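PDB 2CZS: cytochrome c, putative from Geobacter sulfurreducens, which carries two covalently attached c-type hemes and probably serves in electron transport, passing electrons through its paired heme irons. Local coordinates for residues His17-Asp22 against Cys37-His42; Lys52-Lys57 against Phe67-Lys72; Asp22-Ala25 against Gly29-Asp32. One frame throughout, in Å; residues are numbered along the deposited sequence.

Contact 1 (His17-Asp22 against Cys37-His42); sequences HKRFYD and CVECHH. With HEM (protoporphyrin IX containing Fe), chain F.
The bis-histidine site of a c-type heme is closed here by His17, at the N-cap of helix 18-25, and by His41 of the Cys37-Cys40-His41 (CXXCH) motif. The two imidazoles meet through the iron: His17 NE2 and His41 NE2 each bind it at 2.0 Å from opposite faces of the porphyrin, which leaves these nitrogens 4.1 Å apart, each lying near the plane of the other ring. His17 carries CG opposite its carbonyl carbon (chi1 -60°), turning its ring to the iron, and Asp14 OD2 holds ND1, which fixes that rotation and probably makes the ring a stronger electron donor. Covalent thioethers run from Cys37 SG to CAB of the heme, 1.9 Å, and from Cys40 SG to CAC. Cys37 O takes the backbone N-H of both Cys40 and His41. Phe20 lays one ring face over the heme atom CBB, while Arg19 CG sits above the centre of the opposite face. The guanidinium of Arg19 and the carboxylate of Glu39 are turned 18° apart in a long salt bridge, NH2 to OE2 3.9 Å. A distal histidine facing the histidine of a CXXCH motif gives the coordination found in many multiheme cytochromes c, consistent with low-spin iron.

Contact 2 (Lys52-Lys57 against Phe67-Lys72); sequences KNHPVK and FCHKFK. With HEM (protoporphyrin IX containing Fe), chain G.
His54 and His69 approach each other edge to edge through the iron of the second heme, their NE2 atoms 4.0 Å apart and each 2.0 Å from the metal. They reach it with different side-chain conformations. The ring of His54 swings away from its own backbone N (chi1 -165°) and leaves a loop without regular structure, whereas His69 carries CG opposite its carbonyl carbon (chi1 -58°), just beyond the short helix 65-68. His54 is further fixed by its neighbour: ND1 donates to Pro55 O at 2.7 Å, on a lone pair in the carbonyl plane, with an N-H...O angle of 157°. Pro55 CD lies 3.2 Å above one face of the same imidazole, and Pro55 CG rests 3.9 Å from C3C of the porphyrin, so the proline packs against both ligand and heme. Phe50 also stacks on the His54 ring. On the other side of the heme, His69 ND1 donates to the backbone O of Lys9, which sets the rotation of that imidazole. Cys68 SG forms a 2.1 Å thioether to heme CAC, and Cys65 is the other covalent attachment. Cys65, Cys68 and His69 thus make up a CXXCH heme-binding motif, completed by His54 as distal ligand in bis-histidine coordination.

Contact 3 (Asp22-Ala25 against Gly29-Asp32); sequences DAFA and GKLD
Phe24 and Lys30 meet between two consecutive helices, 18-25 and 30-37, which are joined by a short loop, with Gly29 forming the N-cap of the second helix. The close part of the contact is confined to these two side chains. Phe24 places CG trans to its backbone N (chi1 -171°), which carries the ring out toward the lysine, and CE1 and CZ are the ring atoms that touch it. The lysine chain runs extended as far as CE and then bends at chi4 (-67°), which brings NZ above the ring plane, displaced toward the CE1-CZ rim. There NZ stands 4.1 Å from the ring centroid and 33° off the normal, an off-centre cation-pi interaction combined with aliphatic packing. Phe71 stacks on the Phe24 ring and also touches Lys30, extending the packing inward, and Leu33 adds contact from helix 30-37. The nearest CA atoms, of Phe24 and Gly29, are 7.0 Å apart. Asp22, Ala25, Leu31 and Asp32 lie on the solvent side and make no contact across the two segments. A bound sodium ion lies about 4 Å from the lysine side chain. The tightest touch is between Phe24 CE1 and Lys30 CE, at 3.4 Å.

In the fold
Contacts 1 and 3 start from the same helix, 18-25, and share Asp22; their centres are 10 Å apart, one at the heme end and the other at the turn into helix 30-37. Contact 2 follows both along the chain, between the loop 52-57 and the end of helix 65-68 with the residues after it, its centre 13 Å from that of contact 1 and 16 Å from that of contact 3. Residues 71-72 tie them together: Tyr21 OH probably hydrogen-bonds to Lys72 N at 2.8 Å, and Phe71, packed on Tyr21, reaches both other contacts. With little regular structure, the fold is built largely around its two hemes, whose closeness is consistent with electron transfer between them.

Contact 1 (His17-Asp22 against Cys37-His42)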
loop_
_atom_site.group_PDB
_atom_site.type_symbol
_atom_site.label_atom_id
_atom_site.label_comp_id
_atom_site.label_asym_id
_atom_site.label_seq_id
_atom_site.Cartn_x
_atom_site.Cartn_y
_atom_site.Cartn_z
ATOM N N HIS A 17 -1.409 -8.419 5.111
ATOM C CA HIS A 17 -1.464 -8.006 3.704
ATOM C C HIS A 17 -1.929 -9.086 2.768
ATOM O O HIS A 17 -2.064 -8.837 1.556
ATOM C CB HIS A 17 -0.090 -7.530 3.296
ATOM C CG HIS A 17 0.394 -6.381 4.111
ATOM N ND1 HIS A 17 1.108 -6.537 5.282
ATOM C CD2 HIS A 17 0.258 -5.051 3.922
ATOM C CE1 HIS A 17 1.413 -5.346 5.766
ATOM N NE2 HIS A 17 0.901 -4.424 4.968
ATOM N N LYS A 18 -2.147 -10.282 3.304
ATOM C CA LYS A 18 -2.593 -11.394 2.456
ATOM C C LYS A 18 -3.806 -11.062 1.596
ATOM O O LYS A 18 -3.845 -11.453 0.421
ATOM C CB LYS A 18 -2.831 -12.682 3.277
ATOM C CG LYS A 18 -3.371 -13.869 2.449
ATOM C CD LYS A 18 -3.251 -15.199 3.190
ATOM C CE LYS A 18 -4.361 -15.386 4.177
ATOM N NZ LYS A 18 -4.059 -16.541 5.056
ATOM N N ARG A 19 -4.807 -10.386 2.160
ATOM C CA ARG A 19 -6.039 -10.118 1.406
ATOM C C ARG A 19 -5.767 -9.264 0.182
ATOM O O ARG A 19 -6.445 -9.404 -0.815
ATOM C CB ARG A 19 -7.145 -9.522 2.273
ATOM C CG ARG A 19 -6.933 -8.083 2.692
ATOM C CD ARG A 19 -8.045 -7.645 3.644
ATOM N NE ARG A 19 -8.226 -6.193 3.704
ATOM C CZ ARG A 19 -9.118 -5.514 2.982
ATOM N NH1 ARG A 19 -9.913 -6.148 2.122
ATOM N NH2 ARG A 19 -9.217 -4.198 3.118
ATOM N N PHE A 20 -4.754 -8.404 0.244
ATOM C CA PHE A 20 -4.401 -7.606 -0.934
ATOM C C PHE A 20 -3.694 -8.432 -2.018
ATOM O O PHE A 20 -3.964 -8.270 -3.189
ATOM C CB PHE A 20 -3.602 -6.380 -0.533
ATOM C CG PHE A 20 -4.228 -5.619 0.583
ATOM C CD1 PHE A 20 -3.670 -5.635 1.847
ATOM C CD2 PHE A 20 -5.431 -4.954 0.388
ATOM C CE1 PHE A 20 -4.253 -4.936 2.896
ATOM C CE2 PHE A 20 -6.053 -4.277 1.439
ATOM C CZ PHE A 20 -5.428 -4.259 2.693
ATOM N N TYR A 21 -2.810 -9.334 -1.603
ATOM C CA TYR A 21 -2.235 -10.331 -2.514
ATOM C C TYR A 21 -3.329 -11.139 -3.219
ATOM O O TYR A 21 -3.290 -11.312 -4.441
ATOM C CB TYR A 21 -1.313 -11.286 -1.747
ATOM C CG TYR A 21 0.105 -10.795 -1.560
ATOM C CD1 TYR A 21 0.446 -9.932 -0.504
ATOM C CD2 TYR A 21 1.113 -11.177 -2.440
ATOM C CE1 TYR A 21 1.761 -9.475 -0.340
ATOM C CE2 TYR A 21 2.428 -10.735 -2.271
ATOM C CZ TYR A 21 2.738 -9.889 -1.216
ATOM O OH TYR A 21 4.031 -9.473 -1.097
ATOM N N ASP A 22 -4.301 -11.615 -2.436
ATOM C CA ASP A 22 -5.392 -12.440 -2.966
ATOM C C ASP A 22 -6.267 -11.626 -3.927
ATOM O O ASP A 22 -6.551 -12.087 -5.032
ATOM C CB ASP A 22 -6.276 -13.045 -1.855
ATOM C CG ASP A 22 -5.578 -14.134 -1.016
ATOM O OD1 ASP A 22 -4.616 -14.761 -1.487
ATOM O OD2 ASP A 22 -5.997 -14.357 0.138
ATOM N N CYS A 37 -5.240 0.554 1.790
ATOM C CA CYS A 37 -4.005 0.651 2.616
ATOM C C CYS A 37 -4.058 1.708 3.740
ATOM O O CYS A 37 -3.391 1.531 4.757
ATOM C CB CYS A 37 -2.760 0.910 1.776
ATOM S SG CYS A 37 -2.647 -0.024 0.248
ATOM N N VAL A 38 -4.794 2.790 3.475
ATOM C CA VAL A 38 -4.942 3.986 4.349
ATOM C C VAL A 38 -5.583 3.637 5.668
ATOM O O VAL A 38 -5.414 4.359 6.662
ATOM C CB VAL A 38 -5.817 5.100 3.664
ATOM C CG1 VAL A 38 -5.534 6.488 4.291
ATOM C CG2 VAL A 38 -5.546 5.172 2.176
ATOM N N GLU A 39 -6.338 2.547 5.685
ATOM C CA GLU A 39 -6.960 2.065 6.923
ATOM C C GLU A 39 -5.966 1.960 8.043
ATOM O O GLU A 39 -6.287 2.306 9.181
ATOM C CB GLU A 39 -7.581 0.691 6.724
ATOM C CG GLU A 39 -8.784 0.712 5.812
ATOM C CD GLU A 39 -9.345 -0.672 5.595
ATOM O OE1 GLU A 39 -10.442 -0.781 5.009
ATOM O OE2 GLU A 39 -8.687 -1.655 6.017
ATOM N N CYS A 40 -4.768 1.482 7.714
ATOM C CA CYS A 40 -3.695 1.287 8.678
ATOM C C CYS A 40 -2.560 2.281 8.519
ATOM O O CYS A 40 -1.989 2.748 9.503
ATOM C CB CYS A 40 -3.176 -0.141 8.591
ATOM S SG CYS A 40 -4.456 -1.328 8.949
ATOM N N HIS A 41 -2.224 2.595 7.273
ATOM C CA HIS A 41 -1.110 3.455 6.972
ATOM C C HIS A 41 -1.574 4.894 6.846
ATOM O O HIS A 41 -2.004 5.316 5.796
ATOM C CB HIS A 41 -0.427 2.976 5.690
ATOM C CG HIS A 41 0.257 1.645 5.825
ATOM N ND1 HIS A 41 1.504 1.518 6.396
ATOM C CD2 HIS A 41 -0.107 0.399 5.433
ATOM C CE1 HIS A 41 1.882 0.251 6.356
ATOM N NE2 HIS A 41 0.918 -0.453 5.788
ATOM N N HIS A 42 -1.497 5.630 7.945
ATOM C CA HIS A 42 -1.949 7.005 7.937
ATOM C C HIS A 42 -1.198 7.791 8.980
ATOM O O HIS A 42 -0.375 7.249 9.702
ATOM C CB HIS A 42 -3.467 7.081 8.156
ATOM C CG HIS A 42 -3.923 6.509 9.460
ATOM N ND1 HIS A 42 -4.502 5.266 9.573
ATOM C CD2 HIS A 42 -3.911 7.024 10.711
ATOM C CE1 HIS A 42 -4.821 5.034 10.829
ATOM N NE2 HIS A 42 -4.474 6.087 11.539
HETATM C CHA HEM F . 4.132 -2.578 6.710
HETATM C CHB HEM F . 2.444 -1.599 2.333
HETATM C CHC HEM F . -2.070 -2.369 3.903
HETATM C CHD HEM F . -0.397 -3.114 8.358
HETATM C C1A HEM F . 4.074 -2.238 5.399
HETATM C C2A HEM F . 5.219 -1.879 4.610
HETATM C C3A HEM F . 4.739 -1.599 3.394
HETATM C C4A HEM F . 3.301 -1.783 3.405
HETATM C CMA HEM F . 5.527 -1.164 2.148
HETATM C CAA HEM F . 6.680 -1.801 5.134
HETATM C CBA HEM F . 7.320 -3.176 5.150
HETATM C CGA HEM F . 8.782 -3.129 5.526
HETATM O O1A HEM F . 9.255 -2.211 6.254
HETATM O O2A HEM F . 9.478 -4.053 5.044
HETATM C C1B HEM F . 1.084 -1.750 2.368
HETATM C C2B HEM F . 0.204 -1.570 1.240
HETATM C C3B HEM F . -1.063 -1.800 1.657
HETATM C C4B HEM F . -1.026 -2.108 3.075
HETATM C CMB HEM F . 0.736 -1.192 -0.166
HETATM C CAB HEM F . -2.358 -1.778 0.817
HETATM C CBB HEM F . -2.450 -2.597 -0.284
HETATM C C1C HEM F . -1.981 -2.554 5.269
HETATM C C2C HEM F . -3.159 -2.700 6.129
HETATM C C3C HEM F . -2.679 -2.922 7.382
HETATM C C4C HEM F . -1.243 -2.921 7.299
HETATM C CMC HEM F . -4.626 -2.576 5.679
HETATM C CAC HEM F . -3.470 -3.159 8.689
HETATM C CBC HEM F . -4.143 -4.309 8.820
HETATM C C1D HEM F . 0.967 -3.107 8.330
HETATM C C2D HEM F . 1.874 -3.394 9.428
HETATM C C3D HEM F . 3.279 -3.199 8.915
HETATM C C4D HEM F . 3.096 -2.824 7.541
HETATM C CMD HEM F . 1.517 -3.810 10.866
HETATM C CAD HEM F . 4.600 -3.422 9.695
HETATM C CBD HEM F . 5.400 -4.598 9.135
HETATM C CGD HEM F . 4.539 -5.821 9.075
HETATM O O1D HEM F . 4.336 -6.436 10.148
HETATM O O2D HEM F . 4.054 -6.179 7.970
HETATM N NA HEM F . 2.925 -2.159 4.672
HETATM N NB HEM F . 0.293 -2.067 3.477
HETATM N NC HEM F . -0.839 -2.691 5.998
HETATM N ND HEM F . 1.734 -2.755 7.243
HETATM FE FE HEM F . 1.011 -2.424 5.314
#

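Contact 2 (Lys52-Lys57 against Phe67-Lys72)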
loop_
_atom_site.group_PDB
_atom_site.type_symbol
_atom_site.label_atom_id
_atom_site.label_comp_id
_atom_site.label_asym_id
_atom_site.label_seq_id
_atom_site.Cartn_x
_atom_site.Cartn_y
_atom_site.Cartn_z
ATOM N N LYS A 52 9.390 10.118 8.343
ATOM C CA LYS A 52 9.701 11.478 7.939
ATOM C C LYS A 52 10.198 11.410 6.490
ATOM O O LYS A 52 10.944 10.488 6.110
ATOM C CB LYS A 52 10.751 12.115 8.865
ATOM C CG LYS A 52 12.170 12.197 8.279
ATOM C CD LYS A 52 12.933 10.862 8.294
ATOM C CE LYS A 52 13.855 10.793 9.484
ATOM N NZ LYS A 52 14.679 12.036 9.608
ATOM N N ASN A 53 9.770 12.387 5.700
ATOM C CA ASN A 53 10.160 12.520 4.292
ATOM C C ASN A 53 9.362 11.650 3.329
ATOM O O ASN A 53 9.421 11.848 2.116
ATOM C CB ASN A 53 11.671 12.304 4.112
ATOM C CG ASN A 53 12.486 13.511 4.551
ATOM O OD1 ASN A 53 12.330 14.612 4.013
ATOM N ND2 ASN A 53 13.370 13.308 5.521
ATOM N N HIS A 54 8.579 10.716 3.865
ATOM C CA HIS A 54 7.680 9.924 3.010
ATOM C C HIS A 54 6.806 10.845 2.177
ATOM O O HIS A 54 6.400 11.903 2.656
ATOM C CB HIS A 54 6.784 8.977 3.807
ATOM C CG HIS A 54 6.136 7.927 2.957
ATOM N ND1 HIS A 54 4.959 8.136 2.267
ATOM C CD2 HIS A 54 6.549 6.682 2.629
ATOM C CE1 HIS A 54 4.658 7.051 1.572
ATOM N NE2 HIS A 54 5.608 6.156 1.773
ATOM N N PRO A 55 6.529 10.463 0.923
ATOM C CA PRO A 55 5.541 11.211 0.162
ATOM C C PRO A 55 4.216 11.402 0.917
ATOM O O PRO A 55 3.830 10.569 1.740
ATOM C CB PRO A 55 5.295 10.323 -1.054
ATOM C CG PRO A 55 6.515 9.499 -1.206
ATOM C CD PRO A 55 7.121 9.351 0.144
ATOM N N VAL A 56 3.527 12.497 0.617
ATOM C CA VAL A 56 2.222 12.794 1.218
ATOM C C VAL A 56 1.124 12.578 0.167
ATOM O O VAL A 56 1.428 12.446 -1.001
ATOM C CB VAL A 56 2.181 14.237 1.789
ATOM C CG1 VAL A 56 1.197 14.311 2.933
ATOM C CG2 VAL A 56 3.556 14.660 2.311
ATOM N N LYS A 57 -0.144 12.516 0.573
ATOM C CA LYS A 57 -1.232 12.217 -0.371
ATOM C C LYS A 57 -1.522 13.352 -1.379
ATOM O O LYS A 57 -1.428 14.540 -1.030
ATOM C CB LYS A 57 -2.484 11.752 0.399
ATOM C CG LYS A 57 -3.835 12.278 -0.085
ATOM C CD LYS A 57 -4.609 11.286 -0.959
ATOM C CE LYS A 57 -5.962 11.873 -1.346
ATOM N NZ LYS A 57 -6.983 10.853 -1.705
ATOM N N PHE A 67 2.398 1.526 -6.615
ATOM C CA PHE A 67 3.219 1.976 -7.722
ATOM C C PHE A 67 4.676 1.933 -7.266
ATOM O O PHE A 67 5.568 1.531 -8.047
ATOM C CB PHE A 67 2.808 3.379 -8.147
ATOM C CG PHE A 67 3.568 3.887 -9.312
ATOM C CD1 PHE A 67 3.599 3.164 -10.491
ATOM C CD2 PHE A 67 4.246 5.094 -9.234
ATOM C CE1 PHE A 67 4.308 3.627 -11.594
ATOM C CE2 PHE A 67 4.961 5.569 -10.343
ATOM C CZ PHE A 67 4.996 4.832 -11.508
ATOM N N CYS A 68 4.917 2.328 -6.014
ATOM C CA CYS A 68 6.274 2.294 -5.454
ATOM C C CYS A 68 6.579 1.051 -4.651
ATOM O O CYS A 68 7.733 0.622 -4.598
ATOM C CB CYS A 68 6.514 3.508 -4.590
ATOM S SG CYS A 68 6.214 5.022 -5.520
ATOM N N HIS A 69 5.570 0.496 -3.988
ATOM C CA HIS A 69 5.756 -0.690 -3.147
ATOM C C HIS A 69 5.121 -1.880 -3.856
ATOM O O HIS A 69 3.904 -2.074 -3.819
ATOM C CB HIS A 69 5.158 -0.529 -1.736
ATOM C CG HIS A 69 5.699 0.618 -0.958
ATOM N ND1 HIS A 69 6.941 0.605 -0.331
ATOM C CD2 HIS A 69 5.151 1.823 -0.696
ATOM C CE1 HIS A 69 7.105 1.761 0.293
ATOM N NE2 HIS A 69 6.032 2.509 0.097
ATOM N N LYS A 70 5.968 -2.638 -4.554
ATOM C CA LYS A 70 5.512 -3.815 -5.285
ATOM C C LYS A 70 5.079 -4.953 -4.365
ATOM O O LYS A 70 5.599 -5.104 -3.262
ATOM C CB LYS A 70 6.594 -4.317 -6.269
ATOM C CG LYS A 70 6.969 -3.311 -7.379
ATOM C CD LYS A 70 5.816 -2.407 -7.839
ATOM C CE LYS A 70 4.954 -2.981 -8.964
ATOM N NZ LYS A 70 3.909 -1.994 -9.387
ATOM N N PHE A 71 4.108 -5.745 -4.799
ATOM C CA PHE A 71 3.888 -7.039 -4.160
ATOM C C PHE A 71 5.094 -7.915 -4.422
ATOM O O PHE A 71 5.710 -7.805 -5.482
ATOM C CB PHE A 71 2.707 -7.743 -4.810
ATOM C CG PHE A 71 1.387 -7.145 -4.467
ATOM C CD1 PHE A 71 0.645 -6.499 -5.438
ATOM C CD2 PHE A 71 0.882 -7.234 -3.167
ATOM C CE1 PHE A 71 -0.569 -5.944 -5.160
ATOM C CE2 PHE A 71 -0.349 -6.697 -2.860
ATOM C CZ PHE A 71 -1.083 -6.022 -3.849
ATOM N N LYS A 72 5.399 -8.800 -3.476
ATOM C CA LYS A 72 6.357 -9.878 -3.730
ATOM C C LYS A 72 5.636 -10.947 -4.534
ATOM O O LYS A 72 4.444 -10.828 -4.820
ATOM C CB LYS A 72 6.851 -10.480 -2.428
ATOM C CG LYS A 72 7.543 -9.502 -1.534
ATOM C CD LYS A 72 7.767 -10.152 -0.207
ATOM C CE LYS A 72 8.646 -9.309 0.683
ATOM N NZ LYS A 72 9.009 -10.046 1.943
HETATM C CHA HEM G . 8.544 4.113 3.117
HETATM C CHB HEM G . 4.028 2.483 2.923
HETATM C CHC HEM G . 3.096 5.279 -0.842
HETATM C CHD HEM G . 7.916 5.298 -1.564
HETATM C C1A HEM G . 7.384 3.486 3.480
HETATM C C2A HEM G . 7.113 2.755 4.697
HETATM C C3A HEM G . 5.847 2.326 4.635
HETATM C C4A HEM G . 5.298 2.760 3.369
HETATM C CMA HEM G . 5.088 1.489 5.683
HETATM C CAA HEM G . 8.143 2.553 5.848
HETATM C CBA HEM G . 9.096 1.419 5.489
HETATM C CGA HEM G . 9.937 1.002 6.683
HETATM O O1A HEM G . 9.392 0.889 7.820
HETATM O O2A HEM G . 11.169 0.768 6.501
HETATM C C1B HEM G . 3.335 3.117 1.944
HETATM C C2B HEM G . 1.895 3.078 1.743
HETATM C C3B HEM G . 1.657 3.881 0.692
HETATM C C4B HEM G . 2.894 4.440 0.219
HETATM C CMB HEM G . 0.885 2.234 2.561
HETATM C CAB HEM G . 0.284 4.270 0.077
HETATM C CBB HEM G . -0.491 4.973 0.971
HETATM C C1C HEM G . 4.321 5.484 -1.440
HETATM C C2C HEM G . 4.582 6.078 -2.725
HETATM C C3C HEM G . 5.895 6.075 -2.939
HETATM C C4C HEM G . 6.550 5.471 -1.772
HETATM C CMC HEM G . 3.445 6.564 -3.659
HETATM C CAC HEM G . 6.661 6.606 -4.163
HETATM C CBC HEM G . 6.316 7.770 -4.740
HETATM C C1D HEM G . 8.547 5.013 -0.370
HETATM C C2D HEM G . 9.985 5.070 -0.131
HETATM C C3D HEM G . 10.191 4.719 1.327
HETATM C C4D HEM G . 8.868 4.477 1.842
HETATM C CMD HEM G . 11.110 5.411 -1.136
HETATM C CAD HEM G . 11.536 4.602 2.075
HETATM C CBD HEM G . 12.158 3.277 1.617
HETATM C CGD HEM G . 11.360 2.101 2.128
HETATM O O1D HEM G . 11.349 1.900 3.376
HETATM O O2D HEM G . 10.734 1.381 1.293
HETATM N NA HEM G . 6.243 3.464 2.703
HETATM N NB HEM G . 3.904 3.975 1.033
HETATM N NC HEM G . 5.558 5.144 -0.890
HETATM N ND HEM G . 7.936 4.661 0.805
HETATM FE FE HEM G . 5.891 4.349 0.888
#

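Contact 3 (Asp22-Ala25 against Gly29-Asp32)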
loop_
_atom_site.group_PDB
_atom_site.type_symbol
_atom_site.label_atom_id
_atom_site.label_comp_id
_atom_site.label_asym_id
_atom_site.label_seq_id
_atom_site.Cartn_x
_atom_site.Cartn_y
_atom_site.Cartn_z
ATOM N N ASP A 22 -4.301 -11.615 -2.436
ATOM C CA ASP A 22 -5.392 -12.440 -2.966
ATOM C C ASP A 22 -6.267 -11.626 -3.927
ATOM O O ASP A 22 -6.551 -12.087 -5.032
ATOM C CB ASP A 22 -6.276 -13.045 -1.855
ATOM C CG ASP A 22 -5.578 -14.134 -1.016
ATOM O OD1 ASP A 22 -4.616 -14.761 -1.487
ATOM O OD2 ASP A 22 -5.997 -14.357 0.138
ATOM N N ALA A 23 -6.634 -10.405 -3.530
ATOM C CA ALA A 23 -7.462 -9.510 -4.356
ATOM C C ALA A 23 -6.759 -9.191 -5.667
ATOM O O ALA A 23 -7.354 -9.266 -6.740
ATOM C CB ALA A 23 -7.777 -8.216 -3.617
ATOM N N PHE A 24 -5.476 -8.853 -5.576
ATOM C CA PHE A 24 -4.652 -8.601 -6.754
ATOM C C PHE A 24 -4.640 -9.793 -7.725
ATOM O O PHE A 24 -4.855 -9.611 -8.938
ATOM C CB PHE A 24 -3.237 -8.209 -6.347
ATOM C CG PHE A 24 -2.407 -7.730 -7.511
ATOM C CD1 PHE A 24 -2.823 -6.627 -8.270
ATOM C CD2 PHE A 24 -1.227 -8.391 -7.866
ATOM C CE1 PHE A 24 -2.072 -6.179 -9.363
ATOM C CE2 PHE A 24 -0.471 -7.945 -8.953
ATOM C CZ PHE A 24 -0.900 -6.839 -9.699
ATOM N N ALA A 25 -4.452 -10.990 -7.160
ATOM C CA ALA A 25 -4.458 -12.255 -7.928
ATOM C C ALA A 25 -5.801 -12.496 -8.617
ATOM O O ALA A 25 -5.879 -13.210 -9.616
ATOM C CB ALA A 25 -4.129 -13.429 -7.018
ATOM N N GLY A 29 -8.096 -3.871 -9.174
ATOM C CA GLY A 29 -7.267 -2.756 -9.586
ATOM C C GLY A 29 -6.413 -2.206 -8.458
ATOM O O GLY A 29 -6.855 -2.137 -7.302
ATOM N N LYS A 30 -5.197 -1.783 -8.805
ATOM C CA LYS A 30 -4.273 -1.232 -7.826
ATOM C C LYS A 30 -4.745 0.058 -7.146
ATOM O O LYS A 30 -4.459 0.250 -5.989
ATOM C CB LYS A 30 -2.881 -1.064 -8.427
ATOM C CG LYS A 30 -2.187 -2.398 -8.746
ATOM C CD LYS A 30 -0.916 -2.160 -9.547
ATOM C CE LYS A 30 -0.042 -3.425 -9.619
ATOM N NZ LYS A 30 0.520 -3.807 -8.281
ATOM N N LEU A 31 -5.503 0.916 -7.836
ATOM C CA LEU A 31 -6.043 2.100 -7.175
ATOM C C LEU A 31 -7.061 1.722 -6.090
ATOM O O LEU A 31 -7.042 2.279 -4.991
ATOM C CB LEU A 31 -6.670 3.088 -8.171
ATOM C CG LEU A 31 -5.755 4.030 -8.954
ATOM C CD1 LEU A 31 -6.658 4.939 -9.769
ATOM C CD2 LEU A 31 -4.809 4.865 -8.062
ATOM N N ASP A 32 -7.933 0.759 -6.381
ATOM C CA ASP A 32 -8.901 0.303 -5.365
ATOM C C ASP A 32 -8.194 -0.293 -4.147
ATOM O O ASP A 32 -8.573 -0.040 -3.001
ATOM C CB ASP A 32 -9.893 -0.692 -5.942
ATOM C CG ASP A 32 -10.825 -0.059 -6.931
ATOM O OD1 ASP A 32 -11.027 1.166 -6.838
ATOM O OD2 ASP A 32 -11.315 -0.779 -7.826
#